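Local coordinates for iron uptake protein A2 (Synechocystis sp., PDB 2VOZ) that binds ferric iron in the periplasm and is probably a substrate-binding subunit of an ABC transporter that imports it, at residues G80-T85 with S264-L269; N109-E114 with P302-V307; Q128-L133 with R257-N262; G192-F197 with N341-Q346. One frame throughout, in Å; residues are numbered along the deposited sequence.

Contact 1 (G80-T85 with S264-L269); sequences GDILFT and SGAGVL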
loop_
_atom_site.group_PDB
_atom_site.type_symbol
_atom_site.label_atom_id
_atom_site.label_comp_id
_atom_site.label_asym_id
_atom_site.label_seq_id
_atom_site.Cartn_x
_atom_site.Cartn_y
_atom_site.Cartn_z
ATOM N N GLY B 80 -12.675 14.561 -18.698
ATOM C CA GLY B 80 -13.197 14.320 -17.345
ATOM C C GLY B 80 -14.695 14.206 -17.414
ATOM O O GLY B 80 -15.347 14.993 -18.111
ATOM N N ASP B 81 -15.251 13.217 -16.702
ATOM C CA ASP B 81 -16.693 13.083 -16.568
ATOM C C ASP B 81 -17.197 13.712 -15.271
ATOM O O ASP B 81 -18.192 14.426 -15.261
ATOM C CB ASP B 81 -17.090 11.610 -16.622
ATOM C CG ASP B 81 -16.973 11.044 -18.039
ATOM O OD1 ASP B 81 -17.593 11.668 -18.921
ATOM O OD2 ASP B 81 -16.266 10.021 -18.268
ATOM N N ILE B 82 -16.500 13.400 -14.185
ATOM C CA ILE B 82 -16.918 13.838 -12.861
ATOM C C ILE B 82 -15.703 14.393 -12.136
ATOM O O ILE B 82 -14.609 13.816 -12.205
ATOM C CB ILE B 82 -17.404 12.634 -11.989
ATOM C CG1 ILE B 82 -18.600 11.877 -12.580
ATOM C CG2 ILE B 82 -17.694 13.085 -10.524
ATOM C CD1 ILE B 82 -19.891 12.539 -12.394
ATOM N N LEU B 83 -15.896 15.503 -11.420
ATOM C CA LEU B 83 -14.923 15.925 -10.426
ATOM C C LEU B 83 -15.559 15.720 -9.065
ATOM O O LEU B 83 -16.653 16.232 -8.776
ATOM C CB LEU B 83 -14.558 17.397 -10.600
ATOM C CG LEU B 83 -13.676 18.045 -9.540
ATOM C CD1 LEU B 83 -12.259 17.394 -9.550
ATOM C CD2 LEU B 83 -13.585 19.562 -9.822
ATOM N N PHE B 84 -14.856 14.954 -8.270
ATOM C CA PHE B 84 -15.239 14.704 -6.890
ATOM C C PHE B 84 -14.206 15.378 -6.007
ATOM O O PHE B 84 -12.986 15.133 -6.145
ATOM C CB PHE B 84 -15.253 13.205 -6.578
ATOM C CG PHE B 84 -15.805 12.924 -5.216
ATOM C CD1 PHE B 84 -15.040 13.193 -4.066
ATOM C CD2 PHE B 84 -17.110 12.514 -5.079
ATOM C CE1 PHE B 84 -15.599 13.010 -2.791
ATOM C CE2 PHE B 84 -17.691 12.325 -3.801
ATOM C CZ PHE B 84 -16.935 12.557 -2.677
ATOM N N THR B 85 -14.650 16.205 -5.057
ATOM C CA THR B 85 -13.699 16.833 -4.169
ATOM C C THR B 85 -14.300 17.085 -2.781
ATOM O O THR B 85 -15.457 16.713 -2.510
ATOM C CB THR B 85 -13.084 18.109 -4.823
ATOM O OG1 THR B 85 -11.902 18.496 -4.119
ATOM C CG2 THR B 85 -14.051 19.234 -4.860
ATOM N N SER B 264 -18.307 16.410 1.210
ATOM C CA SER B 264 -17.513 16.046 0.035
ATOM C C SER B 264 -18.525 15.694 -1.045
ATOM O O SER B 264 -19.643 15.163 -0.761
ATOM C CB SER B 264 -16.585 14.851 0.282
ATOM O OG SER B 264 -17.317 13.672 0.367
ATOM N N GLY B 265 -18.181 15.989 -2.282
ATOM C CA GLY B 265 -19.246 15.909 -3.266
ATOM C C GLY B 265 -18.723 16.006 -4.685
ATOM O O GLY B 265 -17.530 16.128 -4.897
ATOM N N ALA B 266 -19.625 15.994 -5.646
ATOM C CA ALA B 266 -19.180 15.897 -7.049
ATOM C C ALA B 266 -20.219 16.486 -7.980
ATOM O O ALA B 266 -21.394 16.614 -7.612
ATOM C CB ALA B 266 -18.954 14.448 -7.399
ATOM N N GLY B 267 -19.775 16.800 -9.188
ATOM C CA GLY B 267 -20.682 17.290 -10.240
ATOM C C GLY B 267 -20.187 16.714 -11.541
ATOM O O GLY B 267 -19.044 16.228 -11.644
ATOM N N VAL B 268 -21.040 16.768 -12.549
ATOM C CA VAL B 268 -20.641 16.353 -13.897
ATOM C C VAL B 268 -19.913 17.517 -14.580
ATOM O O VAL B 268 -20.391 18.668 -14.562
ATOM C CB VAL B 268 -21.918 15.983 -14.706
ATOM C CG1 VAL B 268 -21.530 15.592 -16.125
ATOM C CG2 VAL B 268 -22.651 14.844 -13.985
ATOM N N LEU B 269 -18.769 17.207 -15.190
ATOM C CA LEU B 269 -17.958 18.199 -15.885
ATOM C C LEU B 269 -18.611 18.641 -17.191
ATOM O O LEU B 269 -19.251 17.838 -17.887
ATOM C CB LEU B 269 -16.545 17.683 -16.103
ATOM C CG LEU B 269 -15.835 17.524 -14.754
ATOM C CD1 LEU B 269 -14.540 16.707 -14.929
ATOM C CD2 LEU B 269 -15.525 18.868 -14.137
#
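Ile82 to Thr85 pair antiparallel with Gly265 to Val268, the strand axes 4.7 Å apart at their closest, and Leu83 with Gly267 and Thr85 with Gly265 form the hydrogen-bonded pairs. Past the last bridge, Leu269 N adds a bond of 2.8 Å to Asp81 O. Ile82, Phe84, Ala266 and Val268 share one face of the sheet. There Ile82 CG2 rests on Ala266 CB at 3.6 Å, while its CD1 reaches Val268 CG2. With CG anti to the backbone N (chi1 -173°), the Phe84 ring is laid across the neighbouring strand: Gly265 O lies over one face, toward the rim, and in the conformer described Ser264 OG comes to the edge, 3.3 Å from Phe84 CZ. That hydroxyl is hydrogen-bonded to Thr127. A leucine at Phe84 would probably leave the Gly265 carbonyl without the ring that covers it and open a gap beside Ala266 CB. On the other face Leu83 CB meets Leu269 CD2 at 4.0 Å, under helix 64-74. Strand 82-86 also pairs in parallel with strand 35-40, and this antiparallel neighbour makes the sheet mixed, as in the lobes of periplasmic solute-binding proteins, not far from iron ligands His43 and Tyr44.

Contact 2 (N109-E114 with P302-V307); sequences NERIPE and PVIPGV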
loop_
_atom_site.group_PDB
_atom_site.type_symbol
_atom_site.label_atom_id
_atom_site.label_comp_id
_atom_site.label_asym_id
_atom_site.label_seq_id
_atom_site.Cartn_x
_atom_site.Cartn_y
_atom_site.Cartn_z
ATOM N N ASN B 109 -32.369 14.461 -6.774
ATOM C CA ASN B 109 -33.211 15.444 -6.099
ATOM C C ASN B 109 -34.033 14.848 -4.958
ATOM O O ASN B 109 -34.192 15.474 -3.904
ATOM C CB ASN B 109 -34.144 16.135 -7.085
ATOM C CG ASN B 109 -33.412 17.052 -8.038
ATOM O OD1 ASN B 109 -33.964 17.427 -9.082
ATOM N ND2 ASN B 109 -32.176 17.401 -7.715
ATOM N N GLU B 110 -34.560 13.649 -5.178
ATOM C CA GLU B 110 -35.408 13.025 -4.164
ATOM C C GLU B 110 -34.597 12.570 -2.959
ATOM O O GLU B 110 -35.080 12.648 -1.800
ATOM C CB GLU B 110 -36.169 11.849 -4.758
ATOM C CG GLU B 110 -37.234 12.256 -5.758
ATOM C CD GLU B 110 -38.527 12.753 -5.122
ATOM O OE1 GLU B 110 -39.288 13.434 -5.847
ATOM O OE2 GLU B 110 -38.784 12.453 -3.926
ATOM N N ARG B 111 -33.358 12.133 -3.195
ATOM C CA ARG B 111 -32.593 11.481 -2.122
ATOM C C ARG B 111 -31.661 12.396 -1.353
ATOM O O ARG B 111 -31.588 12.315 -0.128
ATOM C CB ARG B 111 -31.798 10.294 -2.670
ATOM C CG ARG B 111 -32.718 9.166 -3.160
ATOM C CD ARG B 111 -31.957 8.026 -3.854
ATOM N NE ARG B 111 -30.992 7.429 -2.924
ATOM C CZ ARG B 111 -31.297 6.588 -1.928
ATOM N NH1 ARG B 111 -32.559 6.203 -1.731
ATOM N NH2 ARG B 111 -30.335 6.124 -1.131
ATOM N N ILE B 112 -30.951 13.249 -2.076
ATOM C CA ILE B 112 -29.969 14.117 -1.421
ATOM C C ILE B 112 -30.672 15.329 -0.819
ATOM O O ILE B 112 -31.377 16.063 -1.547
ATOM C CB ILE B 112 -28.859 14.535 -2.401
ATOM C CG1 ILE B 112 -28.113 13.277 -2.887
ATOM C CG2 ILE B 112 -27.902 15.522 -1.711
ATOM C CD1 ILE B 112 -26.980 13.576 -3.857
ATOM N N PRO B 113 -30.491 15.565 0.501
ATOM C CA PRO B 113 -31.110 16.718 1.120
ATOM C C PRO B 113 -30.855 17.977 0.308
ATOM O O PRO B 113 -29.714 18.215 -0.119
ATOM C CB PRO B 113 -30.381 16.803 2.473
ATOM C CG PRO B 113 -30.176 15.390 2.806
ATOM C CD PRO B 113 -29.746 14.766 1.506
ATOM N N GLU B 114 -31.911 18.779 0.113
ATOM C CA GLU B 114 -31.781 20.014 -0.651
ATOM C C GLU B 114 -30.599 20.900 -0.207
ATOM O O GLU B 114 -29.943 21.507 -1.030
ATOM C CB GLU B 114 -33.106 20.802 -0.568
ATOM C CG GLU B 114 -33.165 22.025 -1.475
ATOM N N PRO B 302 -23.139 9.668 6.111
ATOM C CA PRO B 302 -23.828 9.701 4.813
ATOM C C PRO B 302 -24.677 10.941 4.694
ATOM O O PRO B 302 -25.035 11.566 5.717
ATOM C CB PRO B 302 -24.762 8.469 4.867
ATOM C CG PRO B 302 -24.122 7.556 5.918
ATOM C CD PRO B 302 -23.568 8.524 6.951
ATOM N N VAL B 303 -24.983 11.311 3.456
ATOM C CA VAL B 303 -25.927 12.413 3.256
ATOM C C VAL B 303 -27.337 11.877 3.250
ATOM O O VAL B 303 -28.284 12.651 3.397
ATOM C CB VAL B 303 -25.643 13.241 1.974
ATOM C CG1 VAL B 303 -24.264 13.965 2.106
ATOM C CG2 VAL B 303 -25.649 12.356 0.727
ATOM N N ILE B 304 -27.475 10.566 3.061
ATOM C CA ILE B 304 -28.824 9.967 3.011
ATOM C C ILE B 304 -29.274 9.539 4.395
ATOM O O ILE B 304 -28.624 8.720 5.025
ATOM C CB ILE B 304 -28.884 8.750 2.041
ATOM C CG1 ILE B 304 -28.406 9.119 0.626
ATOM C CG2 ILE B 304 -30.316 8.150 2.001
ATOM C CD1 ILE B 304 -29.069 10.293 -0.006
ATOM N N PRO B 305 -30.416 10.090 4.876
ATOM C CA PRO B 305 -31.007 9.646 6.134
ATOM C C PRO B 305 -31.326 8.162 6.120
ATOM O O PRO B 305 -31.735 7.633 5.081
ATOM C CB PRO B 305 -32.309 10.465 6.200
ATOM C CG PRO B 305 -31.935 11.744 5.512
ATOM C CD PRO B 305 -31.172 11.218 4.300
ATOM N N GLY B 306 -31.089 7.498 7.244
ATOM C CA GLY B 306 -31.420 6.077 7.361
ATOM C C GLY B 306 -30.258 5.146 7.042
ATOM O O GLY B 306 -30.279 3.986 7.471
ATOM N N VAL B 307 -29.231 5.652 6.332
ATOM C CA VAL B 307 -28.052 4.848 6.020
ATOM C C VAL B 307 -27.192 4.723 7.281
ATOM O O VAL B 307 -26.913 5.734 7.930
ATOM C CB VAL B 307 -27.241 5.454 4.864
ATOM C CG1 VAL B 307 -25.860 4.672 4.699
ATOM C CG2 VAL B 307 -28.073 5.463 3.548
#
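Arg111 and Pro113, where helix 106-111 ends, meet Val303 and Ile304 in the loop that follows strand 301-302. This is a van der Waals contact between a helix end and a loop of the solute-binding protein fold, made largely by aliphatic groups and away from the iron site. Ile304 opens a type II beta turn that runs to Val307, with Gly306 at the positive-phi position.

The side chain of Arg111 can be followed outward. Its CB lies 3.8 Å from Ile304 CD1, the first touch across the contact; Ile304 CD1 also lies 3.2 Å from Arg111 O. CG stands anti to the carbonyl carbon, and the chain runs extended to CD before it bends at chi3 (60°), which swings the guanidinium round beside the isoleucine. At the tip NH2 comes 3.7 Å from Ile304 CG2, a methyl that lies oblique to the guanidinium, and 4.0 Å from Ile304 CG1. The charge is answered outside the two segments: NH2 makes a salt bridge to Asp288 and a hydrogen bond to Ala286 O. Those bonds probably hold the guanidinium in place while Ile304 packs against it.

Ile112, the first residue to leave helical geometry, packs its side chain on Tyr124 and Phe126 of strand 124-136, and its CG1 is a looser neighbour of Ile304 CD1 at 4.3 Å. On the loop side, Gln291 OE1 accepts hydrogen bonds from the backbone N of both Val303 and Ile304, tying this part of the loop to helix 288-297. The proline ring meets the carbonyl between them: Pro113 CD lies 3.2 Å from Val303 O, with Pro113 CG at 3.4 Å from the same oxygen.

Contact 3 (Q128-L133 with R257-N262); sequences QRARVL and RGTHVN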
loop_
_atom_site.group_PDB
_atom_site.type_symbol
_atom_site.label_atom_id
_atom_site.label_comp_id
_atom_site.label_asym_id
_atom_site.label_seq_id
_atom_site.Cartn_x
_atom_site.Cartn_y
_atom_site.Cartn_z
ATOM N N GLN B 128 -20.916 13.955 4.533
ATOM C CA GLN B 128 -20.835 15.180 5.286
ATOM C C GLN B 128 -19.979 14.997 6.535
ATOM O O GLN B 128 -19.784 13.877 7.017
ATOM C CB GLN B 128 -22.227 15.736 5.600
ATOM C CG GLN B 128 -23.039 14.893 6.461
ATOM C CD GLN B 128 -24.485 15.404 6.639
ATOM O OE1 GLN B 128 -24.732 16.589 6.866
ATOM N NE2 GLN B 128 -25.432 14.492 6.543
ATOM N N ARG B 129 -19.355 16.091 6.959
ATOM C CA ARG B 129 -18.534 16.120 8.163
ATOM C C ARG B 129 -19.026 17.323 8.955
ATOM O O ARG B 129 -19.685 18.213 8.395
ATOM C CB ARG B 129 -17.023 16.306 7.831
ATOM C CG ARG B 129 -16.669 17.567 6.990
ATOM C CD ARG B 129 -16.700 17.366 5.441
ATOM N NE ARG B 129 -15.809 16.282 5.036
ATOM C CZ ARG B 129 -14.470 16.406 4.941
ATOM N NH1 ARG B 129 -13.891 17.578 5.178
ATOM N NH2 ARG B 129 -13.721 15.357 4.640
ATOM N N ALA B 130 -18.744 17.335 10.239
ATOM C CA ALA B 130 -19.139 18.470 11.092
ATOM C C ALA B 130 -17.879 19.131 11.586
ATOM O O ALA B 130 -16.905 18.430 11.871
ATOM C CB ALA B 130 -19.970 17.942 12.306
ATOM N N ARG B 131 -17.877 20.461 11.687
ATOM C CA ARG B 131 -16.730 21.165 12.238
ATOM C C ARG B 131 -17.129 21.428 13.702
ATOM O O ARG B 131 -18.034 22.208 13.993
ATOM C CB ARG B 131 -16.389 22.452 11.448
ATOM C CG ARG B 131 -14.983 23.004 11.826
ATOM C CD ARG B 131 -14.357 23.665 10.612
ATOM N NE ARG B 131 -12.971 24.063 10.839
ATOM C CZ ARG B 131 -11.927 23.221 10.844
ATOM N NH1 ARG B 131 -12.100 21.916 10.650
ATOM N NH2 ARG B 131 -10.694 23.690 11.036
ATOM N N VAL B 132 -16.486 20.704 14.604
ATOM C CA VAL B 132 -16.944 20.648 15.977
ATOM C C VAL B 132 -15.928 21.291 16.914
ATOM O O VAL B 132 -14.896 21.787 16.477
ATOM C CB VAL B 132 -17.197 19.188 16.419
ATOM C CG1 VAL B 132 -18.367 18.561 15.625
ATOM C CG2 VAL B 132 -15.904 18.309 16.330
ATOM N N LEU B 133 -16.232 21.260 18.210
ATOM C CA LEU B 133 -15.284 21.715 19.205
ATOM C C LEU B 133 -14.705 20.527 19.926
ATOM O O LEU B 133 -15.389 19.486 20.103
ATOM C CB LEU B 133 -15.974 22.604 20.225
ATOM C CG LEU B 133 -16.775 23.783 19.674
ATOM C CD1 LEU B 133 -17.215 24.750 20.796
ATOM C CD2 LEU B 133 -15.968 24.535 18.636
ATOM N N ARG B 257 -28.929 27.237 15.383
ATOM C CA ARG B 257 -29.251 26.702 14.056
ATOM C C ARG B 257 -28.882 25.241 13.860
ATOM O O ARG B 257 -29.521 24.546 13.080
ATOM C CB ARG B 257 -28.514 27.512 12.987
ATOM C CG ARG B 257 -28.935 28.999 12.906
ATOM C CD ARG B 257 -28.026 29.712 11.909
ATOM N NE ARG B 257 -28.092 29.073 10.593
ATOM C CZ ARG B 257 -28.970 29.379 9.639
ATOM N NH1 ARG B 257 -28.955 28.707 8.487
ATOM N NH2 ARG B 257 -29.883 30.333 9.842
ATOM N N GLY B 258 -27.800 24.812 14.496
ATOM C CA GLY B 258 -27.266 23.459 14.258
ATOM C C GLY B 258 -25.764 23.579 14.073
ATOM O O GLY B 258 -25.233 24.662 13.825
ATOM N N THR B 259 -25.085 22.439 14.152
ATOM C CA THR B 259 -23.643 22.419 14.014
ATOM C C THR B 259 -23.289 22.746 12.544
ATOM O O THR B 259 -23.981 22.355 11.625
ATOM C CB THR B 259 -23.170 20.980 14.327
ATOM O OG1 THR B 259 -23.550 20.641 15.680
ATOM C CG2 THR B 259 -21.643 20.853 14.127
ATOM N N HIS B 260 -22.141 23.363 12.331
ATOM C CA HIS B 260 -21.726 23.655 10.965
ATOM C C HIS B 260 -21.395 22.319 10.289
ATOM O O HIS B 260 -20.617 21.547 10.812
ATOM C CB HIS B 260 -20.487 24.540 10.999
ATOM C CG HIS B 260 -19.828 24.705 9.667
ATOM N ND1 HIS B 260 -20.306 25.574 8.714
ATOM C CD2 HIS B 260 -18.717 24.138 9.140
ATOM C CE1 HIS B 260 -19.520 25.525 7.650
ATOM N NE2 HIS B 260 -18.546 24.661 7.884
ATOM N N VAL B 261 -22.020 22.057 9.154
ATOM C CA VAL B 261 -21.655 20.862 8.382
ATOM C C VAL B 261 -21.058 21.285 7.032
ATOM O O VAL B 261 -21.257 22.435 6.558
ATOM C CB VAL B 261 -22.824 19.892 8.204
ATOM C CG1 VAL B 261 -23.231 19.292 9.569
ATOM C CG2 VAL B 261 -23.997 20.598 7.485
ATOM N N ASN B 262 -20.271 20.395 6.449
ATOM C CA ASN B 262 -19.718 20.622 5.138
ATOM C C ASN B 262 -19.727 19.264 4.441
ATOM O O ASN B 262 -19.976 18.250 5.086
ATOM C CB ASN B 262 -18.292 21.175 5.273
ATOM C CG ASN B 262 -17.875 21.981 4.078
ATOM O OD1 ASN B 262 -18.321 21.726 2.947
ATOM N ND2 ASN B 262 -16.987 22.958 4.308
#
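Arg129 curls back over the strand opposite: CG sits between the backbone N and the carbonyl carbon (chi1 56°), and bends at chi2 and chi3 bring CD to 3.4 Å from Asn262 O. The same oxygen takes the hydrogen bond from Arg129 N at 2.9 Å, and Asn262 N returns one to Arg129 O. Beyond this pair Arg131 N bonds to His260 O, 3.1 Å away. Here strand 124-136, the long strand common to both halves of this bilobal solute-binding protein, pairs antiparallel with the start of strand 261-268. Arg131 CB touches the edge of the His260 ring at CD2, 3.7 Å away, while the rest of the arginine leads off to a salt bridge with Asp205 and a hydrogen bond to Asn170, beside iron ligand Tyr169. Arg129 in turn reaches Glu300 and lies against Tyr225, another iron ligand. Gln128 is extended beyond CG and crosses Val261, its OE1 4.0 Å from Val261 CB, with NE2 hydrogen-bonded to Pro302 O. Thr259 turns CG2 anti to its backbone N (OG1 at chi1 -60°), which sets that methyl 3.8 Å from Ala130 CB and lets OG1 bond to Pro250 O.

Contact 4 (G192-F197 with N341-Q346); sequences GLVGNF and NEVGWQ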
loop_
_atom_site.group_PDB
_atom_site.type_symbol
_atom_site.label_atom_id
_atom_site.label_comp_id
_atom_site.label_asym_id
_atom_site.label_seq_id
_atom_site.Cartn_x
_atom_site.Cartn_y
_atom_site.Cartn_z
ATOM N N GLY B 192 -12.702 38.734 18.116
ATOM C CA GLY B 192 -12.697 38.108 19.443
ATOM C C GLY B 192 -12.047 36.723 19.453
ATOM O O GLY B 192 -11.274 36.394 20.356
ATOM N N LEU B 193 -12.363 35.922 18.430
ATOM C CA LEU B 193 -11.778 34.588 18.263
ATOM C C LEU B 193 -10.266 34.641 18.139
ATOM O O LEU B 193 -9.540 33.962 18.886
ATOM C CB LEU B 193 -12.376 33.925 17.017
ATOM C CG LEU B 193 -12.072 32.424 16.953
ATOM C CD1 LEU B 193 -12.867 31.583 17.993
ATOM C CD2 LEU B 193 -12.403 31.957 15.556
ATOM N N VAL B 194 -9.781 35.467 17.206
ATOM C CA VAL B 194 -8.334 35.621 16.993
ATOM C C VAL B 194 -7.656 36.143 18.253
ATOM O O VAL B 194 -6.594 35.651 18.660
ATOM C CB VAL B 194 -8.052 36.524 15.771
ATOM C CG1 VAL B 194 -6.555 36.864 15.658
ATOM C CG2 VAL B 194 -8.574 35.831 14.518
ATOM N N GLY B 195 -8.292 37.104 18.909
ATOM C CA GLY B 195 -7.799 37.613 20.203
ATOM C C GLY B 195 -7.675 36.559 21.290
ATOM O O GLY B 195 -6.981 36.769 22.266
ATOM N N ASN B 196 -8.401 35.445 21.141
ATOM C CA ASN B 196 -8.376 34.356 22.106
ATOM C C ASN B 196 -7.463 33.158 21.722
ATOM O O ASN B 196 -7.424 32.142 22.460
ATOM C CB ASN B 196 -9.824 33.839 22.309
ATOM C CG ASN B 196 -10.669 34.777 23.164
ATOM O OD1 ASN B 196 -10.121 35.622 23.866
ATOM N ND2 ASN B 196 -11.989 34.606 23.135
ATOM N N PHE B 197 -6.714 33.277 20.636
ATOM C CA PHE B 197 -5.871 32.178 20.192
ATOM C C PHE B 197 -4.844 31.876 21.259
ATOM O O PHE B 197 -4.237 32.783 21.813
ATOM C CB PHE B 197 -5.123 32.519 18.904
ATOM C CG PHE B 197 -5.967 32.425 17.658
ATOM C CD1 PHE B 197 -7.269 31.950 17.689
ATOM C CD2 PHE B 197 -5.430 32.821 16.456
ATOM C CE1 PHE B 197 -8.053 31.849 16.498
ATOM C CE2 PHE B 197 -6.200 32.709 15.247
ATOM C CZ PHE B 197 -7.510 32.226 15.307
ATOM N N ASN B 341 -8.025 37.544 7.048
ATOM C CA ASN B 341 -6.728 38.198 6.949
ATOM C C ASN B 341 -6.736 39.606 7.549
ATOM O O ASN B 341 -5.798 39.976 8.252
ATOM C CB ASN B 341 -6.234 38.149 5.511
ATOM C CG ASN B 341 -5.643 36.776 5.189
ATOM O OD1 ASN B 341 -4.476 36.521 5.489
ATOM N ND2 ASN B 341 -6.461 35.872 4.650
ATOM N N GLU B 342 -7.818 40.351 7.336
ATOM C CA GLU B 342 -7.936 41.683 7.912
ATOM C C GLU B 342 -7.745 41.651 9.433
ATOM O O GLU B 342 -7.035 42.496 9.998
ATOM C CB GLU B 342 -9.301 42.291 7.572
ATOM C CG GLU B 342 -9.545 43.649 8.222
ATOM C CD GLU B 342 -8.909 44.804 7.456
ATOM O OE1 GLU B 342 -8.357 44.560 6.360
ATOM O OE2 GLU B 342 -8.975 45.961 7.945
ATOM N N VAL B 343 -8.364 40.673 10.091
ATOM C CA VAL B 343 -8.339 40.604 11.543
ATOM C C VAL B 343 -7.074 39.935 12.109
ATOM O O VAL B 343 -6.927 39.813 13.333
ATOM C CB VAL B 343 -9.609 39.949 12.121
ATOM C CG1 VAL B 343 -10.936 40.700 11.646
ATOM C CG2 VAL B 343 -9.653 38.406 11.841
ATOM N N GLY B 344 -6.211 39.428 11.234
ATOM C CA GLY B 344 -4.960 38.811 11.659
ATOM C C GLY B 344 -4.983 37.343 12.061
ATOM O O GLY B 344 -4.127 36.907 12.831
ATOM N N TRP B 345 -5.917 36.582 11.505
ATOM C CA TRP B 345 -5.876 35.128 11.616
ATOM C C TRP B 345 -4.840 34.658 10.597
ATOM O O TRP B 345 -5.070 34.710 9.367
ATOM C CB TRP B 345 -7.275 34.571 11.300
ATOM C CG TRP B 345 -7.479 33.093 11.484
ATOM C CD1 TRP B 345 -6.537 32.084 11.399
ATOM C CD2 TRP B 345 -8.745 32.444 11.652
ATOM N NE1 TRP B 345 -7.160 30.866 11.551
ATOM C CE2 TRP B 345 -8.509 31.057 11.698
ATOM C CE3 TRP B 345 -10.068 32.917 11.761
ATOM C CZ2 TRP B 345 -9.541 30.118 11.880
ATOM C CZ3 TRP B 345 -11.081 32.025 11.960
ATOM C CH2 TRP B 345 -10.832 30.614 11.994
ATOM N N GLN B 346 -3.694 34.249 11.116
ATOM C CA GLN B 346 -2.564 33.833 10.272
ATOM C C GLN B 346 -2.728 32.433 9.699
ATOM O O GLN B 346 -3.604 31.662 10.084
ATOM C CB GLN B 346 -1.266 33.876 11.071
ATOM C CG GLN B 346 -0.857 35.226 11.507
ATOM C CD GLN B 346 0.602 35.236 12.012
ATOM O OE1 GLN B 346 1.247 34.183 12.235
ATOM N NE2 GLN B 346 1.110 36.414 12.173
ATOM O OXT GLN B 346 -1.939 32.045 8.836
#
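Phe197 drives the edge of its ring at one face of Trp345, a T-shaped pair with the planes at 82° and the phenyl and five-membered ring centroids 5.0 Å apart. The leading atom is CZ, 3.9 Å from Trp345 CD2 and offset toward the rim of the indole. Leu193 comes obliquely to the six-membered end of the indole, its CD2 3.8 Å from Trp345 CZ3. Val194 fills the corner between: CG2 lies 3.7 Å from Trp345 CB and 3.9 Å from Val343 CG2, while CG1 rests against the carbonyl oxygens of Val343 and Gly344. Its own CA sits over the centre of the Phe197 ring, so the helix end backs the phenyl that meets the tryptophan.

In the next shell, Trp345 NE1 is hydrogen-bonded to Arg163 O, which with a CG anti to the backbone N (chi1 -174°) fixes how the indole is turned. An alanine at Trp345 would probably leave the edge of Phe197 and Leu193 CD2 facing a gap, with Arg163 O deprived of its donor. Asn196 ND2 is hydrogen-bonded to the carbonyl oxygens of Leu151 and Asp153, which is likely to steady the turn that carries Phe197. In segment 341-346, Gly344, with phi 85°, ends helix 333-342 in a Schellman motif, and this reversal packs the C-terminal tail against the end of helix 183-195, on the periphery of the solute-binding fold.

Contacts 1, 2 and 3 are buried; 1 and 3 share strand 261-268, which pairs with strand 82-86 in one and with strand 124-136 in the other, and both are knit by backbone hydrogen bonds. Their side chains differ: contact 1 is mostly apolar, whereas contact 3, nearest the chain's centre, carries arginines beside iron ligands. Contact 2 touches contact 3, but joins a helix end to a loop by van der Waals packing. Contact 4 is partly buried, lies across the chain's centre from contacts 1 and 2, and relies on aromatic and aliphatic packing where the chain ends, its centre about 34 Å from that of contact 1.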